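Side-chain contact in Asp/Glu-specific dipeptidyl-peptidase (Flavobacterium psychrophilum, PDB 5JXF), which removes dipeptides from the N-terminus of oligopeptides, as a serine peptidase of family S46 with strict specificity for acidic residues at P1: residues E311-A316 with A339-Y344. Residues are numbered along the deposited sequence; the frame is centred on the assembly and turned at random.
With ARG (arginine), chain E.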
ATOM      1  N   GLU A 311      -7.285  18.129  10.430  1.00 65.19           N
ATOM      2  CA  GLU A 311      -6.775  17.988  11.797  1.00 73.91           C
ATOM      3  C   GLU A 311      -7.907  17.875  12.816  1.00 71.83           C
ATOM      4  O   GLU A 311      -7.836  17.074  13.748  1.00 62.85           O
ATOM      5  CB  GLU A 311      -5.864  19.168  12.159  1.00 67.48           C
ATOM      6  CG  GLU A 311      -4.431  18.765  12.442  1.00 83.66           C
ATOM      7  CD  GLU A 311      -3.589  19.918  12.980  1.00 95.90           C
ATOM      8  OE1 GLU A 311      -3.692  20.224  14.188  1.00104.11           O
ATOM      9  OE2 GLU A 311      -2.819  20.517  12.198  1.00 99.97           O
ATOM     10  N   ILE A 312      -8.960  18.666  12.624  1.00 72.81           N
ATOM     11  CA  ILE A 312     -10.093  18.631  13.544  1.00 64.63           C
ATOM     12  C   ILE A 312     -10.818  17.291  13.506  1.00 60.48           C
ATOM     13  O   ILE A 312     -11.072  16.707  14.553  1.00 63.33           O
ATOM     14  CB  ILE A 312     -11.102  19.749  13.256  1.00 69.13           C
ATOM     15  CG1 ILE A 312     -10.456  21.109  13.477  1.00 75.71           C
ATOM     16  CG2 ILE A 312     -12.329  19.612  14.158  1.00 63.76           C
ATOM     17  CD1 ILE A 312     -11.407  22.240  13.175  1.00 74.20           C
ATOM     18  N   ARG A 313     -11.151  16.800  12.316  1.00 61.34           N
ATOM     19  CA  ARG A 313     -11.869  15.526  12.200  1.00 65.11           C
ATOM     20  C   ARG A 313     -11.020  14.334  12.667  1.00 66.48           C
ATOM     21  O   ARG A 313     -11.538  13.369  13.231  1.00 68.41           O
ATOM     22  CB  ARG A 313     -12.339  15.297  10.757  1.00 63.70           C
ATOM     23  CG  ARG A 313     -13.495  16.218  10.349  1.00 67.70           C
ATOM     24  CD  ARG A 313     -14.055  15.917   8.965  1.00 60.25           C
ATOM     25  NE  ARG A 313     -15.165  16.819   8.654  1.00 67.12           N
ATOM     26  CZ  ARG A 313     -16.301  16.446   8.070  1.00 63.62           C
ATOM     27  NH1 ARG A 313     -16.482  15.174   7.718  1.00 53.48           N
ATOM     28  NH2 ARG A 313     -17.255  17.346   7.826  1.00 65.69           N
ATOM     29  N   GLU A 314      -9.716  14.404  12.436  1.00 60.37           N
ATOM     30  CA  GLU A 314      -8.833  13.306  12.835  1.00 72.28           C
ATOM     31  C   GLU A 314      -8.875  13.080  14.348  1.00 77.40           C
ATOM     32  O   GLU A 314      -8.977  11.948  14.817  1.00 79.41           O
ATOM     33  CB  GLU A 314      -7.393  13.576  12.379  1.00 76.50           C
ATOM     34  CG  GLU A 314      -6.444  12.408  12.598  1.00 82.96           C
ATOM     35  CD  GLU A 314      -5.951  12.324  14.030  1.00 95.12           C
ATOM     36  OE1 GLU A 314      -5.841  13.388  14.685  1.00 99.16           O
ATOM     37  OE2 GLU A 314      -5.703  11.194  14.506  1.00 98.30           O
ATOM     38  N   ALA A 315      -8.787  14.165  15.107  1.00 82.09           N
ATOM     39  CA  ALA A 315      -8.850  14.073  16.557  1.00 74.30           C
ATOM     40  C   ALA A 315     -10.207  13.504  16.998  1.00 73.91           C
ATOM     41  O   ALA A 315     -10.257  12.614  17.846  1.00 74.45           O
ATOM     42  CB  ALA A 315      -8.599  15.428  17.180  1.00 68.48           C
ATOM     43  N   ALA A 316     -11.299  13.998  16.407  1.00 72.75           N
ATOM     44  CA  ALA A 316     -12.643  13.498  16.725  1.00 70.55           C
ATOM     45  C   ALA A 316     -12.802  12.005  16.445  1.00 72.79           C
ATOM     46  O   ALA A 316     -13.323  11.252  17.275  1.00 63.82           O
ATOM     47  CB  ALA A 316     -13.706  14.277  15.943  1.00 65.97           C
ATOM     48  N   ALA A 339     -19.062   7.225  10.085  1.00 52.31           N
ATOM     49  CA  ALA A 339     -18.823   7.036   8.651  1.00 57.40           C
ATOM     50  C   ALA A 339     -18.941   8.336   7.836  1.00 59.37           C
ATOM     51  O   ALA A 339     -18.143   8.582   6.928  1.00 58.31           O
ATOM     52  CB  ALA A 339     -19.785   5.992   8.098  1.00 66.73           C
ATOM     53  N   GLY A 340     -19.947   9.152   8.145  1.00 56.64           N
ATOM     54  CA  GLY A 340     -20.099  10.437   7.489  1.00 51.84           C
ATOM     55  C   GLY A 340     -18.885  11.325   7.669  1.00 55.04           C
ATOM     56  O   GLY A 340     -18.297  11.786   6.690  1.00 58.49           O
ATOM     57  N   VAL A 341     -18.514  11.549   8.927  1.00 54.30           N
ATOM     58  CA  VAL A 341     -17.342  12.347   9.288  1.00 61.63           C
ATOM     59  C   VAL A 341     -16.056  11.813   8.668  1.00 59.67           C
ATOM     60  O   VAL A 341     -15.283  12.576   8.082  1.00 55.39           O
ATOM     61  CB  VAL A 341     -17.170  12.419  10.826  1.00 60.14           C
ATOM     62  CG1 VAL A 341     -15.803  12.982  11.197  1.00 58.32           C
ATOM     63  CG2 VAL A 341     -18.282  13.271  11.440  1.00 71.53           C
ATOM     64  N   ALA A 342     -15.853  10.500   8.792  1.00 59.39           N
ATOM     65  CA  ALA A 342     -14.640   9.818   8.321  1.00 56.16           C
ATOM     66  C   ALA A 342     -14.448   9.905   6.803  1.00 52.14           C
ATOM     67  O   ALA A 342     -13.334  10.056   6.311  1.00 53.76           O
ATOM     68  CB  ALA A 342     -14.670   8.345   8.762  1.00 51.33           C
ATOM     69  N   ASN A 343     -15.546   9.811   6.072  1.00 48.49           N
ATOM     70  CA  ASN A 343     -15.531   9.851   4.617  1.00 49.14           C
ATOM     71  C   ASN A 343     -14.917  11.127   4.042  1.00 52.52           C
ATOM     72  O   ASN A 343     -14.070  11.070   3.152  1.00 50.63           O
ATOM     73  CB  ASN A 343     -16.956   9.690   4.086  1.00 49.78           C
ATOM     74  CG  ASN A 343     -16.987   9.449   2.598  1.00 52.79           C
ATOM     75  OD1 ASN A 343     -16.228   8.625   2.072  1.00 47.59           O
ATOM     76  ND2 ASN A 343     -17.857  10.177   1.900  1.00 55.86           N
ATOM     77  N   TYR A 344     -15.347  12.282   4.545  1.00 54.06           N
ATOM     78  CA  TYR A 344     -14.772  13.549   4.093  1.00 52.08           C
ATOM     79  C   TYR A 344     -13.371  13.813   4.669  1.00 50.78           C
ATOM     80  O   TYR A 344     -12.539  14.451   4.020  1.00 53.72           O
ATOM     81  CB  TYR A 344     -15.717  14.706   4.434  1.00 53.11           C
ATOM     82  CG  TYR A 344     -16.888  14.740   3.490  1.00 56.28           C
ATOM     83  CD1 TYR A 344     -16.731  15.202   2.192  1.00 61.42           C
ATOM     84  CD2 TYR A 344     -18.126  14.256   3.871  1.00 58.88           C
ATOM     85  CE1 TYR A 344     -17.782  15.225   1.303  1.00 68.04           C
ATOM     86  CE2 TYR A 344     -19.196  14.272   2.981  1.00 73.57           C
ATOM     87  CZ  TYR A 344     -19.011  14.764   1.699  1.00 73.25           C
ATOM     88  OH  TYR A 344     -20.052  14.791   0.800  1.00 81.76           O
TER
HETATM   89  N   ARG E 801     -16.367   6.941  -0.181  1.00 73.38           N
HETATM   90  CA  ARG E 801     -17.791   6.735  -0.403  1.00 76.34           C
HETATM   91  C   ARG E 801     -18.398   8.046  -0.916  1.00 82.31           C
HETATM   92  O   ARG E 801     -18.280   9.078  -0.262  1.00 78.78           O
HETATM   93  CB  ARG E 801     -18.482   6.266   0.884  1.00 69.79           C
HETATM   94  CG  ARG E 801     -18.024   4.888   1.384  1.00 73.87           C
HETATM   95  CD  ARG E 801     -18.678   4.523   2.719  1.00 69.92           C
HETATM   96  NE  ARG E 801     -18.377   5.506   3.756  1.00 62.69           N
HETATM   97  CZ  ARG E 801     -17.343   5.421   4.597  1.00 68.93           C
HETATM   98  NH1 ARG E 801     -16.508   4.384   4.535  1.00 82.54           N
HETATM   99  NH2 ARG E 801     -17.144   6.370   5.511  1.00 60.08           N
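R313 donates from NH1 to the backbone carbonyl of V341, the one hydrogen bond between the two segments, with 2.9 Å from R313 NH1 to V341 O. The oxygen lies at the guanidinium edge, 7° out of its plane, and is met on a lone pair in the carbonyl plane. NE of R313 forms a salt bridge with E410 of helix 386-415, which helps fix the rotation of the group. The aliphatic part of R313 packs on V341: with the R313 chain extended from CG to NE, CG comes to 4.1 Å from CG1 of V341, which stands anti to the backbone N (chi1 168°). Helices 295-325 and 328-357 form a helical hairpin in this S46 peptidase, its two segments inclined at 139° and 9.8 Å apart at closest approach of their axes. Further along, CB of Y344 sits 3.4 Å from R313 NH1, while its ring is turned steeply to the guanidinium. With an alanine at R313, the carbonyl of V341 would probably lose this donor and E410 this charged partner, and a gap would be likely to open beside CG1 of V341. On the substrate-facing side of helix 328-357, OD1 of N343 accepts from the N of the bound arginine at 2.8 Å.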